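Local coordinates for protein phosphoribosylamine--glycine ligase (Thermotoga maritima, PDB 1VKZ) that catalyses the ATP-dependent joining of glycine to 5-phospho-beta-D-ribosylamine, giving glycinamide ribonucleotide in the de novo synthesis of purines, at residues R26-G31 with A48-D53; A35-E40 with N302-V307; E128-L133 with K172-E177. All coordinates share one frame; numbering follows the deposited sequence.

Contact 1: residues R26-G31 with A48-D53; sequences REHAIG and AGTKRD
His28, on helix 25-36, reaches across to Asp53 and lies along the turn at Gly49 and Thr50, and most of the contact rests on this one imidazole. Its CG is anti to the backbone N (chi1 -175°), which swings the ring out from the helix toward the loop. At the far end NE2 donates to Asp53 OD2 over 2.9 Å. The bond bends to an N-H...O angle of 151°, and the carboxylate receives it on its anti lone pair, away from OD1, with the two planes nearly coplanar. Asp53 suits the place because its carboxylate can accept the N-H near the ring edge, 16° out of the ring plane. The other ring nitrogen, ND1, bonds to the backbone N of Phe358 in strand 356-364, so both nitrogens of a buried ring are satisfied, an arrangement consistent with a hydrogen on NE2 and none on ND1.

Over one ring face lies the backbone of the turn, with Thr50 CA 4.2 Å from the centroid in a CH-pi contact. Thr50 CG2 touches His28 CB and CG, each at 3.6 Å, while OG1 bonds to Asn47 O and Asn56 OD1: a forked side chain serves both needs. Gly49 lies close over the ring, where a side chain would point at it, and its O is 3.4 Å from His28 CE1. With an alanine here instead of His28, the Asp53 carboxylate and the Phe358 N-H would probably lose their mate and a gap would open beside Thr50. The histidine-carboxylate bond thus ties the first helix of the Rossmann-like N domain to the loop joining two neighbouring parallel strands, 40-43 and 55-56.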
loop_
_atom_site.group_PDB
_atom_site.type_symbol
_atom_site.label_atom_id
_atom_site.label_comp_id
_atom_site.label_asym_id
_atom_site.label_seq_id
_atom_site.Cartn_x
_atom_site.Cartn_y
_atom_site.Cartn_z
ATOM N N ARG A 26 -2.118 1.331 -8.690
ATOM C CA ARG A 26 -1.319 2.377 -8.021
ATOM C C ARG A 26 -0.377 2.999 -9.015
ATOM O O ARG A 26 -0.309 4.213 -9.160
ATOM C CB ARG A 26 -0.539 1.731 -6.890
ATOM C CG ARG A 26 0.476 2.559 -6.148
ATOM C CD ARG A 26 1.083 1.807 -4.960
ATOM N NE ARG A 26 1.630 0.502 -5.339
ATOM C CZ ARG A 26 1.744 -0.583 -4.546
ATOM N NH1 ARG A 26 1.358 -0.582 -3.282
ATOM N NH2 ARG A 26 2.258 -1.699 -5.045
ATOM N N GLU A 27 0.315 2.144 -9.754
ATOM C CA GLU A 27 1.300 2.555 -10.706
ATOM C C GLU A 27 0.622 3.318 -11.835
ATOM O O GLU A 27 1.088 4.381 -12.253
ATOM C CB GLU A 27 2.028 1.331 -11.233
ATOM C CG GLU A 27 3.017 0.723 -10.245
ATOM C CD GLU A 27 2.408 -0.089 -9.101
ATOM O OE1 GLU A 27 1.288 -0.657 -9.204
ATOM O OE2 GLU A 27 3.077 -0.204 -8.075
ATOM N N HIS A 28 -0.482 2.772 -12.316
ATOM C CA HIS A 28 -1.229 3.405 -13.373
ATOM C C HIS A 28 -1.821 4.716 -12.877
ATOM O O HIS A 28 -1.773 5.703 -13.569
ATOM C CB HIS A 28 -2.297 2.442 -13.923
ATOM C CG HIS A 28 -3.039 2.973 -15.107
ATOM N ND1 HIS A 28 -4.262 2.471 -15.500
ATOM C CD2 HIS A 28 -2.742 3.966 -15.977
ATOM C CE1 HIS A 28 -4.685 3.140 -16.563
ATOM N NE2 HIS A 28 -3.792 4.064 -16.862
ATOM N N ALA A 29 -2.353 4.738 -11.669
ATOM C CA ALA A 29 -2.830 5.983 -11.093
ATOM C C ALA A 29 -1.708 7.043 -11.019
ATOM O O ALA A 29 -1.882 8.189 -11.464
ATOM C CB ALA A 29 -3.432 5.736 -9.752
ATOM N N ILE A 30 -0.562 6.664 -10.487
ATOM C CA ILE A 30 0.568 7.584 -10.396
ATOM C C ILE A 30 0.994 8.092 -11.792
ATOM O O ILE A 30 1.128 9.282 -12.012
ATOM C CB ILE A 30 1.709 6.953 -9.651
ATOM C CG1 ILE A 30 1.320 6.761 -8.183
ATOM C CG2 ILE A 30 2.900 7.850 -9.721
ATOM C CD1 ILE A 30 2.257 5.889 -7.405
ATOM N N GLY A 31 1.100 7.188 -12.744
ATOM C CA GLY A 31 1.383 7.583 -14.115
ATOM C C GLY A 31 0.292 8.388 -14.757
ATOM O O GLY A 31 0.532 9.150 -15.645
ATOM N N ALA A 48 -1.749 -3.491 -19.948
ATOM C CA ALA A 48 -2.401 -3.039 -21.180
ATOM C C ALA A 48 -3.195 -1.723 -21.035
ATOM O O ALA A 48 -3.514 -1.068 -22.022
ATOM C CB ALA A 48 -3.315 -4.191 -21.753
ATOM N N GLY A 49 -3.534 -1.366 -19.802
ATOM C CA GLY A 49 -4.227 -0.133 -19.520
ATOM C C GLY A 49 -3.292 1.038 -19.461
ATOM O O GLY A 49 -3.709 2.169 -19.720
ATOM N N THR A 50 -2.020 0.794 -19.122
ATOM C CA THR A 50 -1.082 1.899 -18.881
ATOM C C THR A 50 -0.575 2.499 -20.172
ATOM O O THR A 50 0.013 3.580 -20.184
ATOM C CB THR A 50 0.074 1.464 -17.955
ATOM O OG1 THR A 50 0.684 0.276 -18.424
ATOM C CG2 THR A 50 -0.431 1.057 -16.624
ATOM N N LYS A 51 -0.828 1.791 -21.270
ATOM C CA LYS A 51 -0.611 2.322 -22.619
ATOM C C LYS A 51 -1.405 3.608 -22.901
ATOM O O LYS A 51 -1.020 4.376 -23.768
ATOM C CB LYS A 51 -0.923 1.245 -23.675
ATOM C CG LYS A 51 0.092 0.094 -23.696
ATOM C CD LYS A 51 -0.016 -0.759 -24.967
ATOM C CE LYS A 51 0.889 -2.014 -24.943
ATOM N NZ LYS A 51 2.339 -1.713 -24.717
ATOM N N ARG A 52 -2.491 3.857 -22.167
ATOM C CA ARG A 52 -3.299 5.081 -22.357
ATOM C C ARG A 52 -2.565 6.336 -21.987
ATOM O O ARG A 52 -2.829 7.393 -22.521
ATOM C CB ARG A 52 -4.533 5.069 -21.477
ATOM C CG ARG A 52 -5.492 3.951 -21.709
ATOM C CD ARG A 52 -6.587 3.926 -20.686
ATOM N NE ARG A 52 -7.684 3.118 -21.183
ATOM C CZ ARG A 52 -8.959 3.281 -20.859
ATOM N NH1 ARG A 52 -9.337 4.240 -20.017
ATOM N NH2 ARG A 52 -9.862 2.470 -21.389
ATOM N N ASP A 53 -1.676 6.220 -21.022
ATOM C CA ASP A 53 -1.072 7.375 -20.406
ATOM C C ASP A 53 0.443 7.385 -20.515
ATOM O O ASP A 53 1.058 8.345 -20.125
ATOM C CB ASP A 53 -1.578 7.450 -18.976
ATOM C CG ASP A 53 -3.095 7.459 -18.930
ATOM O OD1 ASP A 53 -3.658 8.312 -19.650
ATOM O OD2 ASP A 53 -3.809 6.634 -18.301
#

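Contact 2: residues A35-E40 with N302-V307; sequences AKQGYE and NPEGFV
Gln37 and Glu304 bring the two backbones to 6.9 Å between CA atoms, where the C-terminal end of helix 25-36 meets the first turn of helix 303-315. Gly38, with a positive phi of 94°, is the C-prime residue of a Schellman motif: its N bonds to Ala35 O, and Tyr39 N to Phe34 O. A glycine fits there because a side chain would jam against the preceding carbonyl.

Gln37 carries most of the contact. Its CG runs against both methyls of Val307, 3.7 Å from CG2 and 3.8 Å from CG1. The chain then bends at chi2 (-50°), and the Gln37 and Glu304 side chains cross at about a right angle, their amide and carboxylate planes 44° apart. The amide end lies on Pro303 CB and Glu304 CG. Val307, branched at CB, can offer its two methyls together; CG1 also meets Tyr39 CE2 at 4.0 Å. Farther out, Lys36 CE passes loosely by Pro303 CG. Proline suits this first helical turn because it has no N-H to leave without an acceptor. Just before it, Asn302 is the N-cap: its OD1 accepts from Gly305 N at 3.1 Å, the donor standing above the carbonyl plane.

Trp32 and Ala33 also touch Pro303, and Ala33 and Phe34 touch Val307, so the packing extends back along helix 25-36. No hydrogen bond crosses between the two segments. As modelled, Gln37 NE2 faces Glu304 N at 3.2 Å, donor to donor, so the assigned turn of this amide is doubtful. Lys36 and Glu304 are exposed, and the Glu304 carboxylate has a long, weak ion pair with Arg325. Cohesion between the segments therefore appears to come from methylene and methyl packing.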
loop_
_atom_site.group_PDB
_atom_site.type_symbol
_atom_site.label_atom_id
_atom_site.label_comp_id
_atom_site.label_asym_id
_atom_site.label_seq_id
_atom_site.Cartn_x
_atom_site.Cartn_y
_atom_site.Cartn_z
ATOM N N ALA A 35 0.948 12.184 -16.389
ATOM C CA ALA A 35 0.673 12.340 -17.795
ATOM C C ALA A 35 -0.355 13.440 -17.970
ATOM O O ALA A 35 -0.327 14.173 -18.978
ATOM C CB ALA A 35 0.172 11.009 -18.384
ATOM N N LYS A 36 -1.251 13.538 -16.982
ATOM C CA LYS A 36 -2.301 14.559 -16.918
ATOM C C LYS A 36 -1.660 15.965 -16.799
ATOM O O LYS A 36 -2.163 16.939 -17.375
ATOM C CB LYS A 36 -3.252 14.251 -15.737
ATOM C CG LYS A 36 -4.643 14.851 -15.807
ATOM C CD LYS A 36 -5.670 13.981 -15.083
ATOM C CE LYS A 36 -6.951 14.759 -14.678
ATOM N NZ LYS A 36 -7.936 15.034 -15.792
ATOM N N GLN A 37 -0.522 16.041 -16.098
ATOM C CA GLN A 37 0.236 17.296 -15.953
ATOM C C GLN A 37 1.243 17.487 -17.071
ATOM O O GLN A 37 2.058 18.395 -17.007
ATOM C CB GLN A 37 0.998 17.336 -14.620
ATOM C CG GLN A 37 0.198 16.872 -13.391
ATOM C CD GLN A 37 -1.167 17.542 -13.278
ATOM O OE1 GLN A 37 -1.330 18.702 -13.708
ATOM N NE2 GLN A 37 -2.148 16.826 -12.695
ATOM N N GLY A 38 1.230 16.624 -18.079
ATOM C CA GLY A 38 2.076 16.834 -19.253
ATOM C C GLY A 38 3.439 16.171 -19.277
ATOM O O GLY A 38 4.216 16.395 -20.209
ATOM N N TYR A 39 3.736 15.340 -18.278
ATOM C CA TYR A 39 5.014 14.616 -18.241
ATOM C C TYR A 39 5.001 13.363 -19.128
ATOM O O TYR A 39 3.937 12.783 -19.387
ATOM C CB TYR A 39 5.376 14.236 -16.813
ATOM C CG TYR A 39 5.663 15.423 -15.945
ATOM C CD1 TYR A 39 6.930 15.994 -15.910
ATOM C CD2 TYR A 39 4.679 15.974 -15.160
ATOM C CE1 TYR A 39 7.194 17.103 -15.117
ATOM C CE2 TYR A 39 4.934 17.068 -14.357
ATOM C CZ TYR A 39 6.184 17.634 -14.341
ATOM O OH TYR A 39 6.413 18.744 -13.559
ATOM N N GLU A 40 6.188 12.967 -19.593
ATOM C CA GLU A 40 6.355 11.785 -20.433
ATOM C C GLU A 40 6.552 10.621 -19.483
ATOM O O GLU A 40 7.480 10.630 -18.678
ATOM C CB GLU A 40 7.582 11.956 -21.336
ATOM C CG GLU A 40 7.510 11.274 -22.702
ATOM C CD GLU A 40 8.874 11.197 -23.391
ATOM O OE1 GLU A 40 9.788 10.579 -22.807
ATOM O OE2 GLU A 40 9.035 11.735 -24.517
ATOM N N ASN A 302 -6.731 14.745 -6.014
ATOM C CA ASN A 302 -5.980 15.940 -6.478
ATOM C C ASN A 302 -4.728 15.597 -7.274
ATOM O O ASN A 302 -3.641 15.656 -6.729
ATOM C CB ASN A 302 -5.536 16.816 -5.298
ATOM C CG ASN A 302 -4.977 18.145 -5.754
ATOM O OD1 ASN A 302 -4.898 18.396 -6.947
ATOM N ND2 ASN A 302 -4.585 18.998 -4.814
ATOM N N PRO A 303 -4.867 15.262 -8.549
ATOM C CA PRO A 303 -3.745 14.801 -9.358
ATOM C C PRO A 303 -2.588 15.796 -9.432
ATOM O O PRO A 303 -1.418 15.411 -9.359
ATOM C CB PRO A 303 -4.366 14.655 -10.749
ATOM C CG PRO A 303 -5.767 14.442 -10.501
ATOM C CD PRO A 303 -6.106 15.292 -9.331
ATOM N N GLU A 304 -2.953 17.064 -9.578
ATOM C CA GLU A 304 -2.045 18.190 -9.544
ATOM C C GLU A 304 -1.178 18.237 -8.296
ATOM O O GLU A 304 0.047 18.360 -8.378
ATOM C CB GLU A 304 -2.860 19.483 -9.563
ATOM C CG GLU A 304 -3.442 19.908 -10.904
ATOM C CD GLU A 304 -4.031 21.327 -10.870
ATOM O OE1 GLU A 304 -4.681 21.697 -9.861
ATOM O OE2 GLU A 304 -3.844 22.078 -11.850
ATOM N N GLY A 305 -1.832 18.175 -7.143
ATOM C CA GLY A 305 -1.189 18.381 -5.860
ATOM C C GLY A 305 -0.311 17.210 -5.489
ATOM O O GLY A 305 0.766 17.389 -4.937
ATOM N N PHE A 306 -0.766 16.008 -5.807
ATOM C CA PHE A 306 0.074 14.826 -5.622
ATOM C C PHE A 306 1.362 14.982 -6.445
ATOM O O PHE A 306 2.460 14.983 -5.903
ATOM C CB PHE A 306 -0.681 13.544 -5.993
ATOM C CG PHE A 306 0.163 12.313 -5.912
ATOM C CD1 PHE A 306 0.387 11.694 -4.707
ATOM C CD2 PHE A 306 0.756 11.789 -7.047
ATOM C CE1 PHE A 306 1.185 10.558 -4.623
ATOM C CE2 PHE A 306 1.554 10.683 -6.965
ATOM C CZ PHE A 306 1.767 10.058 -5.727
ATOM N N VAL A 307 1.203 15.172 -7.746
ATOM C CA VAL A 307 2.337 15.388 -8.638
ATOM C C VAL A 307 3.294 16.457 -8.139
ATOM O O VAL A 307 4.491 16.251 -8.115
ATOM C CB VAL A 307 1.891 15.755 -10.070
ATOM C CG1 VAL A 307 3.055 16.322 -10.883
ATOM C CG2 VAL A 307 1.356 14.545 -10.757
#

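Contact 3: residues E128-L133 with K172-E177; sequences ETPEEL and KLIIGE
Ile174 of helix 163-175 packs against Pro130 and Leu133 at the start of helix 130-137, joining two helices that share contacts with one antiparallel sheet in the ATP-grasp domain. Segment 172-177 falls within a longer span predicted to bind ATP, but the contact itself is structural packing. Early in the segment, Leu173 faces Ile146 and Ala148 of strand 144-148, which seats this helix on the sheet.

Ile174 follows and reaches across to the other helix. Its two branches divide the work. CG2, anti to the backbone N, meets Glu128 O at 3.4 Å and Pro130 CD at 3.8 Å. The CG1 branch carries CD1 to Thr129 O and to Leu133 CD2, each 3.6 Å away. A beta-branched, buried residue suits a position with partners on both branches. Leu133, its CG anti to the backbone N (chi1 -177°), sends CD2 obliquely to that methyl, and also touches Ile146 and Ile188 of the sheet.

Ile175 comes next, at the exposed margin. Its side chain meets the Pro130 ring at about a right angle, with CD1 3.3 Å from Pro130 CG, tighter than usual van der Waals contact and so somewhat doubtful in detail. Gly176, with phi of 82°, then turns the chain out of the helix, a backbone shape that a residue without a side chain adopts easily.

Pro130, which receives both isoleucines, sits in the first turn of helix 130-137 and suits the place because its ring offers CD to Ile174 and CG to Ile175. The residue before it is the N-cap: Thr129 OG1 accepts from Glu132 N at 3.3 Å.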
loop_
_atom_site.group_PDB
_atom_site.type_symbol
_atom_site.label_atom_id
_atom_site.label_comp_id
_atom_site.label_asym_id
_atom_site.label_seq_id
_atom_site.Cartn_x
_atom_site.Cartn_y
_atom_site.Cartn_z
ATOM N N GLU A 128 12.497 -16.090 17.895
ATOM C CA GLU A 128 13.357 -16.545 16.825
ATOM C C GLU A 128 13.221 -18.048 16.578
ATOM O O GLU A 128 13.572 -18.519 15.498
ATOM C CB GLU A 128 14.822 -16.173 17.126
ATOM C CG GLU A 128 15.280 -14.938 16.354
ATOM C CD GLU A 128 16.425 -14.167 16.999
ATOM O OE1 GLU A 128 17.441 -14.802 17.408
ATOM O OE2 GLU A 128 16.309 -12.907 17.067
ATOM N N THR A 129 12.730 -18.789 17.578
ATOM C CA THR A 129 12.404 -20.216 17.433
ATOM C C THR A 129 11.014 -20.501 18.021
ATOM O O THR A 129 10.502 -19.705 18.818
ATOM C CB THR A 129 13.444 -21.135 18.126
ATOM O OG1 THR A 129 13.170 -21.221 19.533
ATOM C CG2 THR A 129 14.857 -20.575 18.028
ATOM N N PRO A 130 10.402 -21.618 17.612
ATOM C CA PRO A 130 9.158 -22.105 18.208
ATOM C C PRO A 130 9.200 -22.283 19.724
ATOM O O PRO A 130 8.186 -22.085 20.400
ATOM C CB PRO A 130 8.970 -23.467 17.542
ATOM C CG PRO A 130 9.584 -23.292 16.227
ATOM C CD PRO A 130 10.814 -22.466 16.476
ATOM N N GLU A 131 10.355 -22.688 20.242
ATOM C CA GLU A 131 10.576 -22.764 21.687
ATOM C C GLU A 131 10.339 -21.393 22.350
ATOM O O GLU A 131 9.631 -21.292 23.359
ATOM C CB GLU A 131 12.004 -23.249 21.961
ATOM C CG GLU A 131 12.307 -23.554 23.422
ATOM C CD GLU A 131 13.777 -23.361 23.763
ATOM O OE1 GLU A 131 14.320 -22.275 23.436
ATOM O OE2 GLU A 131 14.378 -24.288 24.367
ATOM N N GLU A 132 10.930 -20.351 21.775
ATOM C CA GLU A 132 10.785 -19.002 22.303
ATOM C C GLU A 132 9.324 -18.550 22.192
ATOM O O GLU A 132 8.809 -17.872 23.088
ATOM C CB GLU A 132 11.706 -18.032 21.552
ATOM C CG GLU A 132 13.189 -18.305 21.742
ATOM C CD GLU A 132 14.075 -17.420 20.879
ATOM O OE1 GLU A 132 13.548 -16.529 20.175
ATOM O OE2 GLU A 132 15.311 -17.619 20.901
ATOM N N LEU A 133 8.669 -18.935 21.092
ATOM C CA LEU A 133 7.257 -18.646 20.884
ATOM C C LEU A 133 6.395 -19.219 22.017
ATOM O O LEU A 133 5.472 -18.555 22.479
ATOM C CB LEU A 133 6.808 -19.205 19.535
ATOM C CG LEU A 133 5.358 -18.941 19.107
ATOM C CD1 LEU A 133 4.981 -17.485 19.241
ATOM C CD2 LEU A 133 5.168 -19.384 17.673
ATOM N N LYS A 172 5.160 -22.801 12.820
ATOM C CA LYS A 172 5.272 -23.115 11.396
ATOM C C LYS A 172 5.674 -21.903 10.632
ATOM O O LYS A 172 6.406 -22.008 9.669
ATOM C CB LYS A 172 3.941 -23.593 10.804
ATOM C CG LYS A 172 3.589 -25.033 11.096
ATOM C CD LYS A 172 2.240 -25.389 10.491
ATOM C CE LYS A 172 1.763 -26.767 10.954
ATOM N NZ LYS A 172 1.425 -26.771 12.412
ATOM N N LEU A 173 5.173 -20.748 11.053
ATOM C CA LEU A 173 5.569 -19.473 10.436
ATOM C C LEU A 173 7.052 -19.155 10.661
ATOM O O LEU A 173 7.709 -18.583 9.790
ATOM C CB LEU A 173 4.698 -18.321 10.961
ATOM C CG LEU A 173 4.922 -16.919 10.354
ATOM C CD1 LEU A 173 4.748 -16.931 8.850
ATOM C CD2 LEU A 173 3.990 -15.920 10.940
ATOM N N ILE A 174 7.561 -19.492 11.844
ATOM C CA ILE A 174 8.980 -19.308 12.154
ATOM C C ILE A 174 9.849 -20.215 11.259
ATOM O O ILE A 174 10.811 -19.762 10.653
ATOM C CB ILE A 174 9.277 -19.598 13.673
ATOM C CG1 ILE A 174 8.665 -18.526 14.574
ATOM C CG2 ILE A 174 10.792 -19.656 13.944
ATOM C CD1 ILE A 174 8.378 -18.988 15.984
ATOM N N ILE A 175 9.466 -21.486 11.169
ATOM C CA ILE A 175 10.270 -22.514 10.503
ATOM C C ILE A 175 10.043 -22.593 8.991
ATOM O O ILE A 175 10.635 -23.429 8.329
ATOM C CB ILE A 175 9.976 -23.854 11.126
ATOM C CG1 ILE A 175 10.196 -23.791 12.631
ATOM C CG2 ILE A 175 10.876 -24.950 10.524
ATOM C CD1 ILE A 175 9.513 -24.940 13.363
ATOM N N GLY A 176 9.199 -21.723 8.445
ATOM C CA GLY A 176 8.960 -21.674 7.007
ATOM C C GLY A 176 7.960 -22.692 6.500
ATOM O O GLY A 176 7.809 -22.858 5.297
ATOM N N GLU A 177 7.259 -23.346 7.418
ATOM C CA GLU A 177 6.192 -24.271 7.059
ATOM C C GLU A 177 4.792 -23.636 6.968
ATOM O O GLU A 177 3.861 -24.267 6.487
ATOM C CB GLU A 177 6.217 -25.488 8.005
ATOM C CG GLU A 177 7.569 -26.192 7.955
ATOM C CD GLU A 177 7.562 -27.586 8.531
ATOM O OE1 GLU A 177 6.832 -27.828 9.522
ATOM O OE2 GLU A 177 8.308 -28.436 7.995
#

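Contacts 1 and 2 are neighbours, their centres about 12 Å apart, and both use helix 25-36. They touch where Ala35 CB packs on Asp53 O and Ile30 on Phe306, and their segments alternate along the chain. Contact 1 stays inside the N domain, whereas contact 2 brings in segment 302-307, 262 residues further on from segment 35-40, so a single helix serves two partners. Contact 3 lies across the chain's centre, about 41 Å from contact 1 and about 46 Å from contact 2 between centres. In sequence it follows contact 1 and is nested in the long loop that contact 2 closes, so contact 2 joins the N domain to the far end of the ATP-grasp region, within which contact 3 also lies.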